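Side-chain contacts in Exo-1,5-alpha-l-arabinofuranobiosidase (Gibberella zeae, PDB 2YDT), which probably hydrolyses alpha-1,5-linked L-arabinan from a chain end, releasing arabinobiose: residues P153-F158 with H179-V184; H138-G143 with D172-A177; H185-T188 with W194-V197; T214-K217 with Y223-V226; S49-N54 with G83-P88. All blocks are in the same frame, centred on the assembly; numbering follows the deposited sequence.

From the N terminus, contact 5 comes first: it joins the loop after strand 41-47 to the chain around the short strand 84-85, just ahead of strand 87-92, bridging two successive blades of a six-bladed beta-propeller. Contacts 2 and 1 then cross, since 153-158 lies between the two segments of contact 2 and 179-184 follows them both. Contact 2 ties the last strand of one blade to a loop of the next, and contact 1 joins the first and third strands of that next blade around the iminosugar. Contact 3 closes the short turn after strand 182-188 in the same blade, and contact 4 is a hairpin of the following one. Gln-87 of contact 5 meets Trp-155 and Glu-156 of contact 1.

Contact 1 of 5, residues P153-F158 with H179-V184; sequences PVWEPF and HSQKLV. With EDG (1,4-dideoxy-1,4-imino-L-arabinitol), chain B.
Gln-181 OE1 accepts from O3' of the bound iminosugar at 2.8 Å and lies 3.1 Å from Trp-155 NE1, at an angle too poor for a hydrogen bond; the indole N-H goes to Gln-173 OE1 instead. The Gln-181 and Trp-155 side chains cross at about a right angle, amide and ring planes 62° apart. The other end of the amide serves O2', which accepts from Gln-181 NE2 at 2.9 Å and donates to Glu-156 OE1 at 2.6 Å. Gln-181 can deliver its amide here because CG stands opposite the backbone N (chi1 -167°) and the chain runs on extended. The indole of Trp-155 carries the iminosugar on one face, with C5' 3.5 Å above the ring plane and over its centre, while Pro-153 CB packs against the opposite face near the rim. Glu-156 OE1 has a second partner in Ser-171 OG, and Glu-156 OE2 comes within 2.8 Å of the ring nitrogen N4'. Gln-181 NE2 also donates to Pro-210 O, which helps fix the amide's rotation. The inhibitor is thus read by its hydroxyls and by an aromatic platform.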
# COMPACT_ATOMS: atom_id res chain seq x y z
N PRO A 153 -11.17 13.04 -6.99
CA PRO A 153 -10.93 12.23 -5.78
C PRO A 153 -9.50 12.20 -5.26
O PRO A 153 -8.55 12.52 -5.98
CB PRO A 153 -11.36 10.82 -6.20
CG PRO A 153 -11.08 10.80 -7.68
CD PRO A 153 -11.46 12.19 -8.15
N VAL A 154 -9.38 11.76 -4.02
CA VAL A 154 -8.11 11.37 -3.43
C VAL A 154 -8.16 9.89 -3.10
O VAL A 154 -9.24 9.31 -2.89
CB VAL A 154 -7.81 12.22 -2.16
CG1 VAL A 154 -7.64 13.71 -2.56
CG2 VAL A 154 -8.90 12.06 -1.08
N TRP A 155 -6.98 9.27 -3.02
CA TRP A 155 -6.90 7.82 -2.86
C TRP A 155 -5.61 7.35 -2.20
O TRP A 155 -4.58 8.02 -2.26
CB TRP A 155 -6.88 7.09 -4.20
CG TRP A 155 -7.68 7.63 -5.39
CD1 TRP A 155 -7.24 8.52 -6.36
CD2 TRP A 155 -8.95 7.15 -5.85
NE1 TRP A 155 -8.18 8.64 -7.34
CE2 TRP A 155 -9.23 7.80 -7.07
CE3 TRP A 155 -9.88 6.25 -5.33
CZ2 TRP A 155 -10.39 7.51 -7.83
CZ3 TRP A 155 -11.04 6.00 -6.04
CH2 TRP A 155 -11.30 6.63 -7.27
N GLU A 156 -5.67 6.16 -1.65
CA GLU A 156 -4.47 5.30 -1.48
C GLU A 156 -3.40 5.83 -0.52
O GLU A 156 -2.22 5.99 -0.92
CB GLU A 156 -3.84 4.97 -2.86
CG GLU A 156 -4.79 4.11 -3.73
CD GLU A 156 -4.77 4.36 -5.25
OE1 GLU A 156 -4.07 5.27 -5.74
OE2 GLU A 156 -5.49 3.59 -5.94
N PRO A 157 -3.77 6.04 0.75
CA PRO A 157 -2.76 6.50 1.73
C PRO A 157 -1.63 5.53 2.01
O PRO A 157 -1.84 4.31 2.10
CB PRO A 157 -3.57 6.75 3.00
CG PRO A 157 -4.74 5.76 2.87
CD PRO A 157 -5.08 5.79 1.39
N PHE A 158 -0.45 6.08 2.26
CA PHE A 158 0.70 5.32 2.71
C PHE A 158 1.43 6.16 3.78
O PHE A 158 1.72 7.34 3.56
CB PHE A 158 1.67 4.94 1.57
CG PHE A 158 2.79 4.03 2.01
CD1 PHE A 158 2.60 2.67 2.04
CD2 PHE A 158 4.02 4.54 2.44
CE1 PHE A 158 3.58 1.84 2.48
CE2 PHE A 158 5.01 3.73 2.89
CZ PHE A 158 4.80 2.36 2.93
N HIS A 179 -3.43 18.00 -14.08
CA HIS A 179 -3.00 16.61 -14.01
C HIS A 179 -4.17 15.68 -13.75
O HIS A 179 -4.83 15.80 -12.74
CB HIS A 179 -1.94 16.42 -12.90
CG HIS A 179 -0.78 17.35 -13.02
ND1 HIS A 179 0.26 17.15 -13.91
CD2 HIS A 179 -0.48 18.47 -12.33
CE1 HIS A 179 1.12 18.14 -13.80
NE2 HIS A 179 0.70 18.96 -12.84
N SER A 180 -4.43 14.75 -14.68
CA SER A 180 -5.50 13.76 -14.48
C SER A 180 -5.38 13.14 -13.08
O SER A 180 -6.38 13.00 -12.33
CB SER A 180 -5.44 12.68 -15.57
OG SER A 180 -6.46 11.72 -15.42
N GLN A 181 -4.16 12.79 -12.71
CA GLN A 181 -3.83 12.49 -11.32
C GLN A 181 -2.36 12.87 -11.09
O GLN A 181 -1.54 12.84 -12.03
CB GLN A 181 -4.03 11.02 -10.99
CG GLN A 181 -4.00 10.70 -9.49
CD GLN A 181 -4.39 9.26 -9.18
OE1 GLN A 181 -5.54 8.98 -8.93
NE2 GLN A 181 -3.43 8.32 -9.30
N LYS A 182 -2.04 13.23 -9.85
CA LYS A 182 -0.66 13.41 -9.42
C LYS A 182 -0.51 12.76 -8.04
O LYS A 182 -1.48 12.27 -7.47
CB LYS A 182 -0.28 14.90 -9.41
CG LYS A 182 -1.06 15.75 -8.41
CD LYS A 182 -0.60 17.21 -8.40
CE LYS A 182 -1.28 18.05 -7.35
NZ LYS A 182 -0.77 19.50 -7.48
N LEU A 183 0.71 12.74 -7.53
CA LEU A 183 1.09 12.11 -6.26
C LEU A 183 1.56 13.21 -5.32
O LEU A 183 2.33 14.09 -5.73
CB LEU A 183 2.19 11.06 -6.47
CG LEU A 183 1.71 9.85 -7.23
CD1 LEU A 183 2.86 8.95 -7.63
CD2 LEU A 183 0.70 9.05 -6.35
N VAL A 184 1.07 13.17 -4.09
CA VAL A 184 1.27 14.23 -3.11
C VAL A 184 1.42 13.68 -1.72
O VAL A 184 1.15 12.50 -1.49
CB VAL A 184 0.09 15.23 -3.08
CG1 VAL A 184 -0.25 15.80 -4.46
CG2 VAL A 184 -1.18 14.60 -2.49
O2' EDG B . -3.84 5.65 -8.33
C2' EDG B . -4.92 5.22 -9.20
C1' EDG B . -4.90 3.71 -9.33
N4' EDG B . -6.12 3.24 -8.65
C3' EDG B . -6.31 5.59 -8.66
O3' EDG B . -6.96 6.66 -9.38
C4' EDG B . -7.12 4.29 -8.80
C5' EDG B . -8.28 4.14 -7.85
O5' EDG B . -9.06 3.04 -8.30

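Contact 2 of 5, residues H138-G143 with D172-A177; sequences HVALGG and DQRDNA
Arg-174 reaches over to the backbone of Leu-141 and Gly-142. At CB the chain starts with CG turned beside its own backbone N and opposite the carbonyl carbon (chi1 -69°). It then runs straight to CD, and Arg-174 CD passes 4.2 Å from Gly-142 CA and 3.3 Å from Leu-141 O before the chain bends at chi3. Beyond the bend Arg-174 NE turns back to its own segment and donates to Asp-172 OD1 at 2.8 Å, on the syn side of that oxygen but well out of the carboxylate plane. Arg-174 NH2 completes this side-on grip through a nearly straight bond of 3.0 Å to Asp-172 OD2, with the acceptor in the guanidinium plane, and also meets Tyr-170 OH. Arg-174 NH1 donates to Leu-141 O at 3.1 Å, from above the plane of that carbonyl, and has Ala-140 CB nearby. Asp-172 OD1 has a further donor, Arg-174 N at 2.9 Å, which arrives from the opposite face of the carboxylate to NE. The result is an Asx turn whose arginine joins the outermost strand of one propeller blade, beside its classic bulge at Val-139 and Ala-140, to a loop of the next blade.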
# COMPACT_ATOMS: atom_id res chain seq x y z
N HIS A 138 -9.33 13.92 10.13
CA HIS A 138 -9.50 14.00 8.68
C HIS A 138 -8.23 14.54 8.03
O HIS A 138 -7.61 15.51 8.52
CB HIS A 138 -10.64 14.96 8.36
CG HIS A 138 -11.95 14.56 8.94
ND1 HIS A 138 -12.54 13.34 8.68
CD2 HIS A 138 -12.83 15.24 9.73
CE1 HIS A 138 -13.73 13.29 9.26
NE2 HIS A 138 -13.93 14.42 9.92
N VAL A 139 -7.77 13.88 6.98
CA VAL A 139 -6.57 14.30 6.27
C VAL A 139 -6.86 15.04 4.98
O VAL A 139 -6.40 16.18 4.79
CB VAL A 139 -5.66 13.11 5.97
CG1 VAL A 139 -4.28 13.60 5.34
CG2 VAL A 139 -5.43 12.25 7.27
N ALA A 140 -7.59 14.42 4.08
CA ALA A 140 -7.77 14.98 2.74
C ALA A 140 -9.13 14.64 2.19
O ALA A 140 -9.49 13.48 2.13
CB ALA A 140 -6.68 14.45 1.78
N LEU A 141 -9.88 15.67 1.81
CA LEU A 141 -11.18 15.51 1.15
C LEU A 141 -11.05 15.71 -0.32
O LEU A 141 -10.38 16.67 -0.79
CB LEU A 141 -12.13 16.60 1.67
CG LEU A 141 -13.56 16.64 1.17
CD1 LEU A 141 -14.41 15.47 1.62
CD2 LEU A 141 -14.21 17.98 1.65
N GLY A 142 -11.69 14.82 -1.08
CA GLY A 142 -11.79 14.91 -2.50
C GLY A 142 -13.19 14.60 -3.01
O GLY A 142 -14.15 14.37 -2.26
N GLY A 143 -13.27 14.55 -4.33
CA GLY A 143 -14.53 14.31 -5.02
C GLY A 143 -14.82 12.86 -5.34
O GLY A 143 -14.43 11.94 -4.60
N ASP A 172 -3.85 12.00 -5.91
CA ASP A 172 -4.64 13.24 -5.82
C ASP A 172 -5.07 13.66 -7.20
O ASP A 172 -4.21 14.02 -8.06
CB ASP A 172 -3.77 14.29 -5.17
CG ASP A 172 -4.50 15.59 -4.82
OD1 ASP A 172 -5.70 15.70 -5.11
OD2 ASP A 172 -3.83 16.45 -4.20
N GLN A 173 -6.39 13.72 -7.41
CA GLN A 173 -6.96 14.21 -8.68
C GLN A 173 -7.49 15.63 -8.58
O GLN A 173 -8.12 16.10 -9.52
CB GLN A 173 -8.11 13.29 -9.18
CG GLN A 173 -7.64 11.88 -9.55
CD GLN A 173 -8.64 11.01 -10.32
OE1 GLN A 173 -8.68 9.80 -10.07
NE2 GLN A 173 -9.41 11.60 -11.28
N ARG A 174 -7.22 16.34 -7.50
CA ARG A 174 -7.85 17.66 -7.28
C ARG A 174 -7.28 18.77 -8.17
O ARG A 174 -7.94 19.80 -8.33
CB ARG A 174 -7.78 18.05 -5.80
CG ARG A 174 -8.69 17.16 -4.93
CD ARG A 174 -8.46 17.37 -3.43
NE ARG A 174 -7.08 17.09 -3.07
CZ ARG A 174 -6.58 17.13 -1.83
NH1 ARG A 174 -7.35 17.35 -0.76
NH2 ARG A 174 -5.28 16.92 -1.66
N ASP A 175 -6.09 18.58 -8.75
CA ASP A 175 -5.50 19.57 -9.70
C ASP A 175 -6.00 19.17 -11.10
O ASP A 175 -5.24 18.82 -11.99
CB ASP A 175 -3.96 19.49 -9.54
CG ASP A 175 -3.20 20.64 -10.14
OD1 ASP A 175 -1.94 20.57 -10.02
OD2 ASP A 175 -3.83 21.59 -10.67
N ASN A 176 -7.32 19.16 -11.24
CA ASN A 176 -8.01 18.45 -12.31
C ASN A 176 -7.99 19.14 -13.66
O ASN A 176 -8.42 18.52 -14.63
CB ASN A 176 -9.45 18.07 -11.94
CG ASN A 176 -10.34 19.29 -11.69
OD1 ASN A 176 -9.87 20.32 -11.26
ND2 ASN A 176 -11.63 19.17 -12.00
N ALA A 177 -7.47 20.35 -13.71
CA ALA A 177 -7.25 21.05 -14.98
C ALA A 177 -5.82 20.92 -15.49
O ALA A 177 -5.56 21.33 -16.60
CB ALA A 177 -7.65 22.53 -14.85

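Contact 3 of 5, residues H185-T188 with W194-V197; sequences HQTT and WSKV
Hydrogen bonds between Thr-187 and Ser-195 hold the two runs together. Ser-195 N donates to Thr-187 O at 2.8 Å, in the carbonyl plane, and Thr-187 N answers with a bond to the side-chain oxygen Ser-195 OG at 2.9 Å, nearly straight at 167°. OG can stand there because it sits between the backbone N and the carbonyl carbon (chi1 78°); it donates in turn to Lys-196 O. A serine hydroxyl thus takes the place of a backbone carbonyl. Gln-186 adds a third link: Gln-186 NE2 donates to Ser-195 O at 2.8 Å, nearly along the C=O axis, while its OE1 is paired with Tyr-170 OH. Trp-194 NE1 is bonded to Ser-137 OG. These bonds lie between the third and fourth strands of one propeller blade, 182-188 and 198-201; 194-197 is the irregular run that leads into the fourth and heads back roughly antiparallel to 185-188. Two CA-H...O contacts run beside them, with Trp-194 CA 3.3 Å from Thr-187 O and Val-197 CA 3.6 Å from His-185 O. Gln-186 O meets the edge of the indole. Apolar packing lies at both ends. Thr-188 CG2 sits over the six-membered ring of Trp-194, 3.7 Å from its centroid in a CH-pi contact. At the other end Val-197 CG2 rests 3.8 Å from Gln-186 CD, crossing the Gln-186 chain at a slant.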
# COMPACT_ATOMS: atom_id res chain seq x y z
N HIS A 185 1.83 14.53 -0.77
CA HIS A 185 1.85 14.15 0.64
C HIS A 185 1.46 15.31 1.53
O HIS A 185 1.48 16.48 1.11
CB HIS A 185 3.18 13.56 1.09
CG HIS A 185 4.28 14.56 1.29
ND1 HIS A 185 5.28 14.78 0.37
CD2 HIS A 185 4.57 15.35 2.36
CE1 HIS A 185 6.11 15.70 0.84
NE2 HIS A 185 5.69 16.08 2.04
N GLN A 186 1.09 14.96 2.76
CA GLN A 186 0.98 15.93 3.84
C GLN A 186 1.72 15.37 5.04
O GLN A 186 1.88 14.15 5.17
CB GLN A 186 -0.48 16.23 4.19
CG GLN A 186 -1.23 16.99 3.08
CD GLN A 186 -2.69 17.17 3.37
OE1 GLN A 186 -3.55 16.49 2.80
NE2 GLN A 186 -3.00 18.09 4.29
N THR A 187 2.17 16.26 5.93
CA THR A 187 2.85 15.82 7.13
C THR A 187 2.12 16.26 8.41
O THR A 187 1.29 17.17 8.39
CB THR A 187 4.32 16.36 7.19
OG1 THR A 187 4.33 17.80 7.40
CG2 THR A 187 5.11 16.01 5.94
N THR A 188 2.45 15.59 9.51
CA THR A 188 1.90 15.96 10.80
C THR A 188 2.93 15.73 11.91
O THR A 188 3.79 14.84 11.80
CB THR A 188 0.61 15.21 11.11
OG1 THR A 188 0.01 15.74 12.30
CG2 THR A 188 0.86 13.71 11.30
N TRP A 194 -2.57 18.82 9.86
CA TRP A 194 -1.80 18.36 8.67
C TRP A 194 -1.25 19.57 7.89
O TRP A 194 -1.92 20.62 7.78
CB TRP A 194 -2.67 17.49 7.78
CG TRP A 194 -3.01 16.23 8.46
CD1 TRP A 194 -4.12 16.01 9.26
CD2 TRP A 194 -2.28 15.01 8.46
NE1 TRP A 194 -4.07 14.77 9.77
CE2 TRP A 194 -2.97 14.11 9.29
CE3 TRP A 194 -1.09 14.59 7.83
CZ2 TRP A 194 -2.52 12.81 9.53
CZ3 TRP A 194 -0.64 13.29 8.05
CH2 TRP A 194 -1.35 12.41 8.91
N SER A 195 -0.05 19.43 7.38
CA SER A 195 0.59 20.46 6.53
C SER A 195 -0.15 20.74 5.22
O SER A 195 -1.01 19.97 4.75
CB SER A 195 2.02 20.03 6.17
OG SER A 195 2.04 19.05 5.13
N LYS A 196 0.23 21.86 4.60
CA LYS A 196 -0.09 22.11 3.20
C LYS A 196 0.30 20.88 2.35
O LYS A 196 1.30 20.20 2.62
CB LYS A 196 0.74 23.33 2.81
CG LYS A 196 0.63 23.89 1.44
CD LYS A 196 1.45 25.21 1.47
CE LYS A 196 2.23 25.49 0.20
NZ LYS A 196 3.30 26.52 0.48
N VAL A 197 -0.49 20.60 1.33
CA VAL A 197 -0.13 19.56 0.34
C VAL A 197 1.18 19.87 -0.36
O VAL A 197 1.40 21.01 -0.82
CB VAL A 197 -1.25 19.38 -0.65
CG1 VAL A 197 -0.88 18.36 -1.76
CG2 VAL A 197 -2.54 18.92 0.04

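Contact 4 of 5, residues T214-K217 with Y223-V226; sequences TVAK and YIYV. With SO4 (sulfate ion), chain G.
This is an antiparallel beta-hairpin pairing between the first strand of a propeller blade, 209-217, and its neighbour 223-230. The axes of the two short segments run 4.7 Å apart at 164°. Thr-214 with Val-226 and Ala-216 with Ile-224 are the hydrogen-bonded pairs, each closed by two backbone bonds such as Val-226 N to Thr-214 O at 2.9 Å. On the face of these residues Ala-216 CB packs 3.9 Å from Ile-224 CG2, and Val-278 of the next blade touches both. Thr-214 OG1, near Val-226 CB, accepts from Val-278 N. The other face carries the non-hydrogen-bonded pairs. Val-215 CG2 lies 3.8 Å from Tyr-225 CD1, obliquely to the ring, and that tyrosine also stacks on Phe-256. Lys-217 runs fully extended over the face of Tyr-223, its CG 4.0 Å from the ring centroid in a CH-pi contact. The phenol is brought under it by a chi1 of -68°, which sets CG opposite the carbonyl carbon, and Lys-217 CD ends up 3.5 Å from Tyr-223 OH. Beyond the ring Lys-217 NZ donates to sulfate O4 at 2.8 Å, an ion also held by Lys-163 N and probably taken from the crystallisation liquor. The hairpin thus turns from apolar packing at its buried end to a lysine, its methylenes slanting across an aromatic face, that can hold an anion at its exposed end.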
# COMPACT_ATOMS: atom_id res chain seq x y z
N THR A 214 4.21 3.86 -2.55
CA THR A 214 4.75 3.21 -1.36
C THR A 214 6.23 3.56 -1.26
O THR A 214 6.83 3.99 -2.25
CB THR A 214 4.53 1.69 -1.31
OG1 THR A 214 5.26 1.05 -2.37
CG2 THR A 214 3.02 1.35 -1.44
N VAL A 215 6.78 3.44 -0.05
CA VAL A 215 8.11 3.96 0.25
C VAL A 215 8.85 3.03 1.18
O VAL A 215 8.28 2.41 2.07
CB VAL A 215 8.00 5.39 0.90
CG1 VAL A 215 9.38 6.11 0.93
CG2 VAL A 215 6.92 6.25 0.18
N ALA A 216 10.16 2.90 0.97
CA ALA A 216 10.98 2.13 1.86
C ALA A 216 12.32 2.86 2.13
O ALA A 216 12.84 3.55 1.26
CB ALA A 216 11.25 0.74 1.30
N LYS A 217 12.84 2.68 3.33
CA LYS A 217 14.13 3.27 3.73
C LYS A 217 15.27 2.29 3.44
O LYS A 217 15.20 1.13 3.84
CB LYS A 217 14.14 3.61 5.21
CG LYS A 217 15.39 4.44 5.66
CD LYS A 217 15.29 4.83 7.13
CE LYS A 217 16.50 5.69 7.57
NZ LYS A 217 16.44 5.98 9.04
N TYR A 223 15.89 6.89 0.51
CA TYR A 223 14.57 6.29 0.47
C TYR A 223 14.20 6.01 -0.96
O TYR A 223 14.59 6.79 -1.85
CB TYR A 223 13.52 7.24 1.04
CG TYR A 223 13.66 7.46 2.51
CD1 TYR A 223 12.88 6.75 3.42
CD2 TYR A 223 14.57 8.37 3.00
CE1 TYR A 223 12.98 6.97 4.78
CE2 TYR A 223 14.70 8.58 4.38
CZ TYR A 223 13.93 7.88 5.24
OH TYR A 223 14.08 8.11 6.59
N ILE A 224 13.51 4.89 -1.18
CA ILE A 224 12.96 4.57 -2.51
C ILE A 224 11.44 4.77 -2.49
O ILE A 224 10.76 4.24 -1.63
CB ILE A 224 13.37 3.15 -2.97
CG1 ILE A 224 12.92 2.92 -4.42
CG2 ILE A 224 12.86 2.06 -1.98
CD1 ILE A 224 13.40 1.57 -5.03
N TYR A 225 10.98 5.52 -3.48
CA TYR A 225 9.58 5.86 -3.71
C TYR A 225 9.13 5.13 -4.95
O TYR A 225 9.67 5.39 -6.03
CB TYR A 225 9.50 7.36 -3.92
CG TYR A 225 8.13 7.98 -4.17
CD1 TYR A 225 7.29 8.21 -3.11
CD2 TYR A 225 7.72 8.33 -5.43
CE1 TYR A 225 6.03 8.80 -3.30
CE2 TYR A 225 6.47 8.93 -5.66
CZ TYR A 225 5.64 9.16 -4.57
OH TYR A 225 4.41 9.74 -4.80
N VAL A 226 8.08 4.31 -4.83
CA VAL A 226 7.62 3.46 -5.91
C VAL A 226 6.17 3.77 -6.24
O VAL A 226 5.36 4.09 -5.34
CB VAL A 226 7.81 1.96 -5.52
CG1 VAL A 226 7.27 1.03 -6.61
CG2 VAL A 226 9.35 1.68 -5.27
S SO4 G . 13.87 8.31 10.77
O1 SO4 G . 12.47 8.29 11.15
O2 SO4 G . 14.21 9.60 10.19
O3 SO4 G . 14.72 8.09 11.95
O4 SO4 G . 14.08 7.23 9.80

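Contact 5 of 5, residues S49-N54 with G83-P88; sequences SPEPPN and GLRYQP. With AHR (alpha-L-arabinofuranose), chain C.
Loop 49-54 meets the run that leads into the first strand of the next propeller blade, just ahead of the arabinofuranose pocket. Across the contact Glu-51 and Arg-85 form an end-on, two-pronged salt bridge. Arg-85 NH1 donates to Glu-51 OE1 and Arg-85 NH2 to Glu-51 OE2, both at 2.9 Å. The two ends differ: OE2 uses its syn lone pair, whereas OE1 is met from above the carboxylate plane. The flat groups are accordingly not coplanar but 54° apart. Both have further partners, since Arg-85 NE bonds to Ile-112 O, Glu-51 OE1 to Ser-114 OG and Glu-51 OE2 to Val-55 N. Loop 49-54 makes its bend with cis peptides before Pro-52 and Pro-53, and its far end lies against Gly-83. There Asn-54 CB touches Gly-83 CA at 3.6 Å, where a residue without a side chain lets the chain pass close; Asn-54 ND2 is bonded to Asn-81 OD1. Arg-85 and Tyr-86 share Ser-110 as their partner on the next strand, a classic beta bulge, and the chain turns a corner at Tyr-86 before running into strand 87-92. At and just past this corner, Tyr-86 and Gln-87 belong to the pocket. Tyr-86 offers a ring face to the sugar, with C5 of the arabinofuranose 3.8 Å above the plane and over its centre. Gln-87, its chain bent at chi2 (133°), sends NE2 to O5 of the sugar at 3.0 Å. Its OE1 accepts from Glu-156 N of the neighbouring blade, and Glu-46 OE2 holds both Gln-87 N and the sugar.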
# COMPACT_ATOMS: atom_id res chain seq x y z
N SER A 49 -19.18 -5.54 1.88
CA SER A 49 -20.39 -6.12 2.48
C SER A 49 -21.64 -5.39 1.98
O SER A 49 -21.59 -4.26 1.55
CB SER A 49 -20.29 -6.07 4.01
OG SER A 49 -20.09 -4.74 4.44
N PRO A 50 -22.80 -6.08 2.03
CA PRO A 50 -24.07 -5.41 1.70
C PRO A 50 -24.42 -4.41 2.79
O PRO A 50 -24.37 -4.75 3.97
CB PRO A 50 -25.09 -6.58 1.67
CG PRO A 50 -24.28 -7.82 1.89
CD PRO A 50 -22.99 -7.46 2.50
N GLU A 51 -24.81 -3.19 2.39
CA GLU A 51 -25.03 -2.08 3.29
C GLU A 51 -26.54 -1.74 3.39
O GLU A 51 -27.20 -1.81 2.41
CB GLU A 51 -24.31 -0.86 2.74
CG GLU A 51 -22.79 -0.99 2.81
CD GLU A 51 -22.08 0.23 2.27
OE1 GLU A 51 -22.14 0.41 1.04
OE2 GLU A 51 -21.50 1.00 3.08
N PRO A 52 -27.04 -1.32 4.57
CA PRO A 52 -26.30 -1.16 5.80
C PRO A 52 -26.06 -2.48 6.52
O PRO A 52 -26.63 -3.50 6.09
CB PRO A 52 -27.20 -0.25 6.65
CG PRO A 52 -28.57 -0.55 6.14
CD PRO A 52 -28.43 -0.83 4.70
N PRO A 53 -25.20 -2.50 7.54
CA PRO A 53 -24.43 -1.38 8.10
C PRO A 53 -23.36 -0.88 7.11
O PRO A 53 -22.97 -1.62 6.18
CB PRO A 53 -23.72 -1.98 9.30
CG PRO A 53 -23.99 -3.42 9.29
CD PRO A 53 -24.97 -3.76 8.24
N ASN A 54 -22.95 0.37 7.28
CA ASN A 54 -21.88 0.95 6.44
C ASN A 54 -20.64 0.04 6.48
O ASN A 54 -20.31 -0.56 7.52
CB ASN A 54 -21.47 2.31 6.97
CG ASN A 54 -22.61 3.33 6.96
OD1 ASN A 54 -23.55 3.24 6.14
ND2 ASN A 54 -22.48 4.34 7.83
N GLY A 83 -19.10 5.01 5.92
CA GLY A 83 -18.33 3.75 5.85
C GLY A 83 -16.85 4.01 5.58
O GLY A 83 -16.46 5.07 5.13
N LEU A 84 -16.04 3.03 5.95
CA LEU A 84 -14.58 3.01 5.63
C LEU A 84 -14.48 1.99 4.48
O LEU A 84 -14.64 0.79 4.68
CB LEU A 84 -13.74 2.61 6.84
CG LEU A 84 -13.63 3.70 7.92
CD1 LEU A 84 -12.75 3.24 9.08
CD2 LEU A 84 -13.08 5.01 7.32
N ARG A 85 -14.26 2.52 3.27
CA ARG A 85 -14.58 1.79 2.04
C ARG A 85 -13.36 1.33 1.25
O ARG A 85 -13.29 0.16 0.86
CB ARG A 85 -15.51 2.64 1.18
CG ARG A 85 -16.12 1.85 -0.02
CD ARG A 85 -17.16 2.68 -0.77
NE ARG A 85 -18.19 3.17 0.16
CZ ARG A 85 -19.22 2.46 0.63
NH1 ARG A 85 -19.47 1.24 0.19
NH2 ARG A 85 -20.05 2.99 1.52
N TYR A 86 -12.43 2.25 0.96
CA TYR A 86 -11.33 1.95 0.05
C TYR A 86 -9.96 2.13 0.73
O TYR A 86 -9.79 3.01 1.55
CB TYR A 86 -11.34 2.86 -1.20
CG TYR A 86 -12.35 2.56 -2.29
CD1 TYR A 86 -13.11 1.38 -2.32
CD2 TYR A 86 -12.50 3.47 -3.33
CE1 TYR A 86 -13.99 1.11 -3.37
CE2 TYR A 86 -13.38 3.21 -4.38
CZ TYR A 86 -14.13 2.03 -4.37
OH TYR A 86 -14.98 1.77 -5.44
N GLN A 87 -9.01 1.31 0.31
CA GLN A 87 -7.58 1.59 0.47
C GLN A 87 -7.07 1.74 1.90
O GLN A 87 -6.35 2.68 2.20
CB GLN A 87 -7.21 2.80 -0.40
CG GLN A 87 -7.53 2.56 -1.90
CD GLN A 87 -8.26 3.68 -2.61
OE1 GLN A 87 -8.27 4.83 -2.16
NE2 GLN A 87 -8.88 3.35 -3.74
N PRO A 88 -7.38 0.74 2.75
CA PRO A 88 -6.85 0.71 4.09
C PRO A 88 -5.34 0.54 4.11
O PRO A 88 -4.75 -0.04 3.19
CB PRO A 88 -7.54 -0.51 4.72
CG PRO A 88 -7.70 -1.44 3.55
CD PRO A 88 -8.05 -0.51 2.39
O5 AHR C . -9.28 0.38 -4.16
C5 AHR C . -10.45 0.27 -4.99
C4 AHR C . -10.21 0.83 -6.37
O4 AHR C . -9.94 2.22 -6.35
C3 AHR C . -11.46 0.76 -7.27
O3 AHR C . -11.67 -0.54 -7.86
C2 AHR C . -11.11 1.76 -8.34
O2 AHR C . -12.23 2.39 -8.98
C1 AHR C . -10.27 2.77 -7.60